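Long-range contact in oligopeptide ABC transporter, periplasmic oligopeptide-binding protein, putative (Thermotoga maritima MSB8, PDB 5IPW), which probably binds oligopeptides in the periplasm and delivers them to an ABC transporter for uptake across the inner membrane: residues A[386-398]-A[494-507]. Numbering follows the deposited sequence.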
ATOM      1  N   ARG A 386     -14.401   7.215  13.995  1.00 74.69           N
ATOM      2  CA  ARG A 386     -13.200   8.042  14.064  1.00 73.41           C
ATOM      3  C   ARG A 386     -13.308   9.169  13.035  1.00 71.42           C
ATOM      4  O   ARG A 386     -14.224   9.186  12.205  1.00 70.07           O
ATOM      5  CB  ARG A 386     -11.926   7.207  13.826  1.00 76.02           C
ATOM      6  CG  ARG A 386     -11.808   6.579  12.440  1.00 76.04           C
ATOM      7  CD  ARG A 386     -10.864   5.378  12.377  1.00 76.07           C
ATOM      8  NE  ARG A 386      -9.498   5.701  12.779  1.00 73.32           N
ATOM      9  CZ  ARG A 386      -8.608   6.339  12.022  1.00 70.12           C
ATOM     10  NH1 ARG A 386      -8.920   6.752  10.799  1.00 72.71           N
ATOM     11  NH2 ARG A 386      -7.393   6.582  12.499  1.00 66.62           N
ATOM     12  N   GLN A 387     -12.386  10.119  13.111  1.00 67.25           N
ATOM     13  CA  GLN A 387     -12.301  11.167  12.111  1.00 73.88           C
ATOM     14  C   GLN A 387     -10.957  11.846  12.171  1.00 75.39           C
ATOM     15  O   GLN A 387     -10.577  12.332  13.236  1.00 73.24           O
ATOM     16  CB  GLN A 387     -13.363  12.246  12.347  1.00 82.17           C
ATOM     17  CG  GLN A 387     -13.172  13.523  11.507  1.00 83.15           C
ATOM     18  CD  GLN A 387     -12.450  14.648  12.237  1.00 83.78           C
ATOM     19  OE1 GLN A 387     -11.272  14.913  11.985  1.00 78.68           O
ATOM     20  NE2 GLN A 387     -13.157  15.316  13.142  1.00 86.78           N
ATOM     21  N   ALA A 388     -10.230  11.918  11.057  1.00 75.00           N
ATOM     22  CA  ALA A 388     -10.478  11.183   9.811  1.00 72.87           C
ATOM     23  C   ALA A 388      -9.133  11.228   9.155  1.00 73.81           C
ATOM     24  O   ALA A 388      -8.861  12.106   8.338  1.00 75.78           O
ATOM     25  CB  ALA A 388     -11.495  11.864   8.937  1.00 73.04           C
ATOM     26  N   SER A 389      -8.291  10.282   9.549  1.00 74.34           N
ATOM     27  CA  SER A 389      -6.856  10.460   9.499  1.00 71.71           C
ATOM     28  C   SER A 389      -6.142   9.118   9.439  1.00 68.42           C
ATOM     29  O   SER A 389      -6.781   8.083   9.258  1.00 62.62           O
ATOM     30  CB  SER A 389      -6.415  11.251  10.734  1.00 73.15           C
ATOM     31  OG  SER A 389      -6.815  10.635  11.947  1.00 72.76           O
ATOM     32  N   LEU A 390      -4.820   9.146   9.596  1.00 66.51           N
ATOM     33  CA  LEU A 390      -4.003   7.947   9.473  1.00 66.92           C
ATOM     34  C   LEU A 390      -4.484   6.881  10.448  1.00 67.44           C
ATOM     35  O   LEU A 390      -4.666   7.154  11.635  1.00 68.86           O
ATOM     36  CB  LEU A 390      -2.519   8.276   9.674  1.00 66.79           C
ATOM     37  CG  LEU A 390      -1.961   9.373   8.741  1.00 66.65           C
ATOM     38  CD1 LEU A 390      -0.482   9.643   8.976  1.00 66.17           C
ATOM     39  CD2 LEU A 390      -2.202   9.030   7.279  1.00 67.17           C
ATOM     40  N   VAL A 391      -4.726   5.687   9.909  1.00 67.82           N
ATOM     41  CA  VAL A 391      -5.320   4.578  10.659  1.00 71.05           C
ATOM     42  C   VAL A 391      -4.360   4.010  11.698  1.00 74.94           C
ATOM     43  O   VAL A 391      -3.144   4.167  11.575  1.00 79.14           O
ATOM     44  CB  VAL A 391      -5.765   3.419   9.733  1.00 70.44           C
ATOM     45  CG1 VAL A 391      -6.804   3.895   8.731  1.00 70.14           C
ATOM     46  CG2 VAL A 391      -4.575   2.777   9.024  1.00 71.22           C
ATOM     47  N   SER A 392      -4.914   3.344  12.712  1.00 76.43           N
ATOM     48  CA  SER A 392      -4.105   2.662  13.726  1.00 77.04           C
ATOM     49  C   SER A 392      -3.264   1.549  13.099  1.00 77.75           C
ATOM     50  O   SER A 392      -3.729   0.816  12.218  1.00 73.54           O
ATOM     51  CB  SER A 392      -4.987   2.118  14.856  1.00 74.11           C
ATOM     52  OG  SER A 392      -6.128   1.456  14.349  1.00 71.80           O
ATOM     53  N   GLY A 393      -2.016   1.453  13.550  1.00 78.27           N
ATOM     54  CA  GLY A 393      -1.068   0.467  13.040  1.00 78.53           C
ATOM     55  C   GLY A 393      -0.299   0.962  11.829  1.00 77.75           C
ATOM     56  O   GLY A 393      -0.030   0.194  10.903  1.00 79.35           O
ATOM     57  N   SER A 394       0.069   2.241  11.845  1.00 72.05           N
ATOM     58  CA  SER A 394       0.774   2.851  10.729  1.00 69.24           C
ATOM     59  C   SER A 394       1.850   3.782  11.259  1.00 67.75           C
ATOM     60  O   SER A 394       1.647   4.438  12.274  1.00 69.66           O
ATOM     61  CB  SER A 394      -0.203   3.615   9.835  1.00 70.12           C
ATOM     62  OG  SER A 394      -0.613   4.834  10.426  1.00 68.58           O
ATOM     63  N   PRO A 395       2.990   3.862  10.558  1.00 66.63           N
ATOM     64  CA  PRO A 395       4.187   4.489  11.118  1.00 67.92           C
ATOM     65  C   PRO A 395       3.945   5.833  11.777  1.00 71.17           C
ATOM     66  O   PRO A 395       4.401   6.058  12.896  1.00 76.71           O
ATOM     67  CB  PRO A 395       5.106   4.664   9.903  1.00 66.86           C
ATOM     68  CG  PRO A 395       4.250   4.438   8.700  1.00 66.35           C
ATOM     69  CD  PRO A 395       3.183   3.495   9.145  1.00 65.97           C
ATOM     70  N   TYR A 396       3.214   6.706  11.091  1.00 74.39           N
ATOM     71  CA  TYR A 396       3.048   8.091  11.524  1.00 76.55           C
ATOM     72  C   TYR A 396       1.702   8.339  12.206  1.00 78.87           C
ATOM     73  O   TYR A 396       1.316   9.495  12.398  1.00 81.22           O
ATOM     74  CB  TYR A 396       3.211   9.017  10.321  1.00 75.95           C
ATOM     75  CG  TYR A 396       4.287   8.548   9.373  1.00 76.83           C
ATOM     76  CD1 TYR A 396       5.616   8.502   9.776  1.00 79.59           C
ATOM     77  CD2 TYR A 396       3.973   8.122   8.084  1.00 77.23           C
ATOM     78  CE1 TYR A 396       6.609   8.059   8.918  1.00 79.20           C
ATOM     79  CE2 TYR A 396       4.958   7.678   7.219  1.00 77.12           C
ATOM     80  CZ  TYR A 396       6.273   7.649   7.639  1.00 77.62           C
ATOM     81  OH  TYR A 396       7.253   7.213   6.785  1.00 73.92           O
ATOM     82  N   PHE A 397       1.015   7.257  12.585  1.00 77.93           N
ATOM     83  CA  PHE A 397      -0.287   7.315  13.256  1.00 82.36           C
ATOM     84  C   PHE A 397      -0.399   8.450  14.261  1.00 83.03           C
ATOM     85  O   PHE A 397       0.518   8.679  15.055  1.00 80.34           O
ATOM     86  CB  PHE A 397      -0.558   6.003  13.988  1.00 84.56           C
ATOM     87  CG  PHE A 397      -1.830   6.003  14.786  1.00 88.37           C
ATOM     88  CD1 PHE A 397      -3.033   5.720  14.176  1.00 89.76           C
ATOM     89  CD2 PHE A 397      -1.822   6.285  16.145  1.00 89.41           C
ATOM     90  CE1 PHE A 397      -4.216   5.709  14.891  1.00 90.36           C
ATOM     91  CE2 PHE A 397      -2.999   6.277  16.870  1.00 90.51           C
ATOM     92  CZ  PHE A 397      -4.195   5.987  16.243  1.00 90.49           C
ATOM     93  N   ASP A 398      -1.534   9.145  14.232  1.00 84.28           N
ATOM     94  CA  ASP A 398      -1.774  10.256  15.144  1.00 84.00           C
ATOM     95  C   ASP A 398      -3.003   9.975  16.005  1.00 85.26           C
ATOM     96  O   ASP A 398      -4.131   9.977  15.501  1.00 83.99           O
ATOM     97  CB  ASP A 398      -1.938  11.566  14.380  1.00 82.21           C
ATOM     98  CG  ASP A 398      -1.797  12.778  15.282  1.00 83.30           C
ATOM     99  OD1 ASP A 398      -2.283  12.726  16.432  1.00 84.28           O
ATOM    100  OD2 ASP A 398      -1.193  13.784  14.856  1.00 80.11           O
ATOM    101  N   MET A 494     -11.173   8.037   2.200  1.00 56.39           N
ATOM    102  CA  MET A 494      -9.805   8.422   2.483  1.00 56.49           C
ATOM    103  C   MET A 494      -8.948   7.179   2.651  1.00 57.21           C
ATOM    104  O   MET A 494      -8.503   6.865   3.747  1.00 61.27           O
ATOM    105  CB  MET A 494      -9.759   9.291   3.731  1.00 55.86           C
ATOM    106  CG  MET A 494      -8.410   9.937   3.986  1.00 54.08           C
ATOM    107  SD  MET A 494      -8.157  10.178   5.747  1.00 53.11           S
ATOM    108  CE  MET A 494      -6.532  10.930   5.732  1.00 51.27           C
ATOM    109  N   ASP A 495      -8.726   6.474   1.549  1.00 59.41           N
ATOM    110  CA  ASP A 495      -7.851   5.298   1.547  1.00 61.90           C
ATOM    111  C   ASP A 495      -6.385   5.713   1.569  1.00 60.14           C
ATOM    112  O   ASP A 495      -6.075   6.898   1.625  1.00 59.51           O
ATOM    113  CB  ASP A 495      -8.164   4.373   0.359  1.00 65.23           C
ATOM    114  CG  ASP A 495      -8.178   5.104  -0.976  1.00 69.84           C
ATOM    115  OD1 ASP A 495      -7.791   6.293  -1.026  1.00 72.17           O
ATOM    116  OD2 ASP A 495      -8.602   4.488  -1.977  1.00 73.82           O
ATOM    117  N   ARG A 496      -5.490   4.730   1.561  1.00 63.23           N
ATOM    118  CA  ARG A 496      -4.053   4.976   1.596  1.00 64.84           C
ATOM    119  C   ARG A 496      -3.675   5.862   2.772  1.00 61.92           C
ATOM    120  O   ARG A 496      -2.958   6.849   2.617  1.00 62.11           O
ATOM    121  CB  ARG A 496      -3.572   5.589   0.278  1.00 69.31           C
ATOM    122  CG  ARG A 496      -3.972   4.775  -0.940  1.00 75.77           C
ATOM    123  CD  ARG A 496      -3.352   5.315  -2.214  1.00 81.33           C
ATOM    124  NE  ARG A 496      -4.192   5.035  -3.382  1.00 87.79           N
ATOM    125  CZ  ARG A 496      -5.189   5.811  -3.818  1.00 91.14           C
ATOM    126  NH1 ARG A 496      -5.507   6.946  -3.196  1.00 90.50           N
ATOM    127  NH2 ARG A 496      -5.878   5.446  -4.895  1.00 94.62           N
ATOM    128  N   ALA A 497      -4.158   5.483   3.951  1.00 61.21           N
ATOM    129  CA  ALA A 497      -3.900   6.223   5.179  1.00 62.54           C
ATOM    130  C   ALA A 497      -3.026   5.429   6.160  1.00 63.62           C
ATOM    131  O   ALA A 497      -3.169   5.563   7.373  1.00 65.30           O
ATOM    132  CB  ALA A 497      -5.221   6.604   5.830  1.00 64.08           C
ATOM    133  N   ALA A 498      -2.134   4.595   5.625  1.00 63.69           N
ATOM    134  CA  ALA A 498      -1.109   3.925   6.421  1.00 61.57           C
ATOM    135  C   ALA A 498       0.248   4.495   6.042  1.00 63.89           C
ATOM    136  O   ALA A 498       0.948   5.068   6.878  1.00 66.07           O
ATOM    137  CB  ALA A 498      -1.140   2.426   6.186  1.00 61.60           C
ATOM    138  N   GLN A 499       0.610   4.338   4.771  1.00 64.53           N
ATOM    139  CA  GLN A 499       1.833   4.913   4.239  1.00 62.07           C
ATOM    140  C   GLN A 499       1.450   5.967   3.206  1.00 60.73           C
ATOM    141  O   GLN A 499       1.352   5.674   2.011  1.00 58.82           O
ATOM    142  CB  GLN A 499       2.717   3.828   3.627  1.00 63.35           C
ATOM    143  CG  GLN A 499       4.039   4.349   3.085  1.00 63.04           C
ATOM    144  CD  GLN A 499       4.749   5.244   4.073  1.00 62.69           C
ATOM    145  OE1 GLN A 499       4.566   6.458   4.065  1.00 63.66           O
ATOM    146  NE2 GLN A 499       5.535   4.648   4.955  1.00 65.98           N
ATOM    147  N   PRO A 500       1.219   7.207   3.668  1.00 62.47           N
ATOM    148  CA  PRO A 500       0.767   8.281   2.789  1.00 62.03           C
ATOM    149  C   PRO A 500       1.794   8.696   1.754  1.00 59.53           C
ATOM    150  O   PRO A 500       1.412   9.089   0.668  1.00 60.38           O
ATOM    151  CB  PRO A 500       0.533   9.457   3.748  1.00 62.11           C
ATOM    152  CG  PRO A 500       0.586   8.887   5.116  1.00 62.58           C
ATOM    153  CD  PRO A 500       1.488   7.709   5.024  1.00 63.19           C
ATOM    154  N   LEU A 501       3.079   8.592   2.084  1.00 59.74           N
ATOM    155  CA  LEU A 501       4.146   9.181   1.268  1.00 61.30           C
ATOM    156  C   LEU A 501       4.333   8.598  -0.140  1.00 61.33           C
ATOM    157  O   LEU A 501       4.997   9.209  -0.974  1.00 59.56           O
ATOM    158  CB  LEU A 501       5.464   9.142   2.037  1.00 62.04           C
ATOM    159  CG  LEU A 501       5.482  10.094   3.239  1.00 63.95           C
ATOM    160  CD1 LEU A 501       6.532   9.680   4.260  1.00 64.69           C
ATOM    161  CD2 LEU A 501       5.715  11.530   2.787  1.00 64.61           C
ATOM    162  N   SER A 502       3.751   7.433  -0.401  1.00 63.36           N
ATOM    163  CA  SER A 502       3.676   6.893  -1.761  1.00 65.30           C
ATOM    164  C   SER A 502       2.512   7.500  -2.557  1.00 62.32           C
ATOM    165  O   SER A 502       2.466   7.375  -3.782  1.00 60.06           O
ATOM    166  CB  SER A 502       3.515   5.373  -1.711  1.00 68.97           C
ATOM    167  OG  SER A 502       2.295   5.012  -1.082  1.00 71.38           O
ATOM    168  N   SER A 503       1.564   8.113  -1.844  1.00 61.57           N
ATOM    169  CA  SER A 503       0.414   8.812  -2.437  1.00 61.17           C
ATOM    170  C   SER A 503       0.078  10.023  -1.564  1.00 58.36           C
ATOM    171  O   SER A 503      -0.978  10.077  -0.930  1.00 58.55           O
ATOM    172  CB  SER A 503      -0.791   7.874  -2.520  1.00 64.23           C
ATOM    173  OG  SER A 503      -0.533   6.779  -3.386  1.00 69.16           O
ATOM    174  N   PRO A 504       0.991  11.001  -1.518  1.00 54.87           N
ATOM    175  CA  PRO A 504       0.933  12.058  -0.518  1.00 54.74           C
ATOM    176  C   PRO A 504      -0.076  13.185  -0.753  1.00 54.99           C
ATOM    177  O   PRO A 504      -0.102  14.131   0.033  1.00 54.76           O
ATOM    178  CB  PRO A 504       2.350  12.633  -0.560  1.00 55.74           C
ATOM    179  CG  PRO A 504       2.787  12.421  -1.961  1.00 54.30           C
ATOM    180  CD  PRO A 504       2.213  11.091  -2.336  1.00 55.00           C
ATOM    181  N   MET A 505      -0.897  13.104  -1.796  1.00 53.55           N
ATOM    182  CA  MET A 505      -1.720  14.248  -2.172  1.00 53.20           C
ATOM    183  C   MET A 505      -2.734  14.641  -1.096  1.00 54.46           C
ATOM    184  O   MET A 505      -3.036  15.817  -0.945  1.00 55.81           O
ATOM    185  CB  MET A 505      -2.420  14.012  -3.511  1.00 52.40           C
ATOM    186  CG  MET A 505      -3.596  13.052  -3.468  1.00 53.14           C
ATOM    187  SD  MET A 505      -4.223  12.697  -5.122  1.00 54.61           S
ATOM    188  CE  MET A 505      -5.988  12.780  -4.810  1.00 58.82           C
ATOM    189  N   VAL A 506      -3.249  13.670  -0.350  1.00 54.44           N
ATOM    190  CA  VAL A 506      -4.311  13.943   0.620  1.00 55.76           C
ATOM    191  C   VAL A 506      -3.795  14.671   1.864  1.00 56.95           C
ATOM    192  O   VAL A 506      -4.509  15.482   2.448  1.00 57.05           O
ATOM    193  CB  VAL A 506      -5.052  12.653   1.029  1.00 54.50           C
ATOM    194  CG1 VAL A 506      -5.972  12.896   2.218  1.00 53.46           C
ATOM    195  CG2 VAL A 506      -5.858  12.124  -0.145  1.00 55.32           C
ATOM    196  N   ILE A 507      -2.566  14.382   2.269  1.00 56.23           N
ATOM    197  CA  ILE A 507      -1.992  15.039   3.429  1.00 56.45           C
ATOM    198  C   ILE A 507      -1.318  16.335   3.004  1.00 60.53           C
ATOM    199  O   ILE A 507      -1.475  17.363   3.663  1.00 63.67           O
ATOM    200  CB  ILE A 507      -1.005  14.112   4.173  1.00 56.87           C
ATOM    201  CG1 ILE A 507      -1.747  13.206   5.156  1.00 57.84           C
ATOM    202  CG2 ILE A 507      -0.005  14.909   4.994  1.00 58.98           C
ATOM    203  CD1 ILE A 507      -2.959  12.496   4.592  1.00 59.60           C
TER
HETATM  204  O   HOH W   1       1.230   6.548   9.501  1.00 58.94           O
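L390 lays its CD2 methyl against the ring of P500, with CD2 3.5 Å from P500 CG. The two side chains cross at about a right angle. With CG anti to the carbonyl carbon (chi1 -55°), the same methyl also reaches A497 CB. Beside it, V391 N donates to A497 O at 3.0 Å, the one direct hydrogen bond between 386-398 and 494-507. Y396 meets the other loop with the edge of its ring. Q499 OE1 lies 3.4 Å from Y396 CE2, near the ring plane, and P500 CD sits along the same edge. The Q499 amide is turned 66° from that ring. Its OE1 accepts L501 N on a lone pair, and its NE2 bonds to G91 O, so both ends of the amide are held. In this family 5 solute-binding fold, 494-507 leaves the end of strand 489-494. The loop 386-398 runs between helices 371-379 and 399-403. T579 of helix 568-584 touches L390, I571 and M575 touch Y396, and M575 also touches P500. A water bridges the loops: it donates to S394 OG and A498 O. S394 OG in turn donates to V391 O at 2.9 Å.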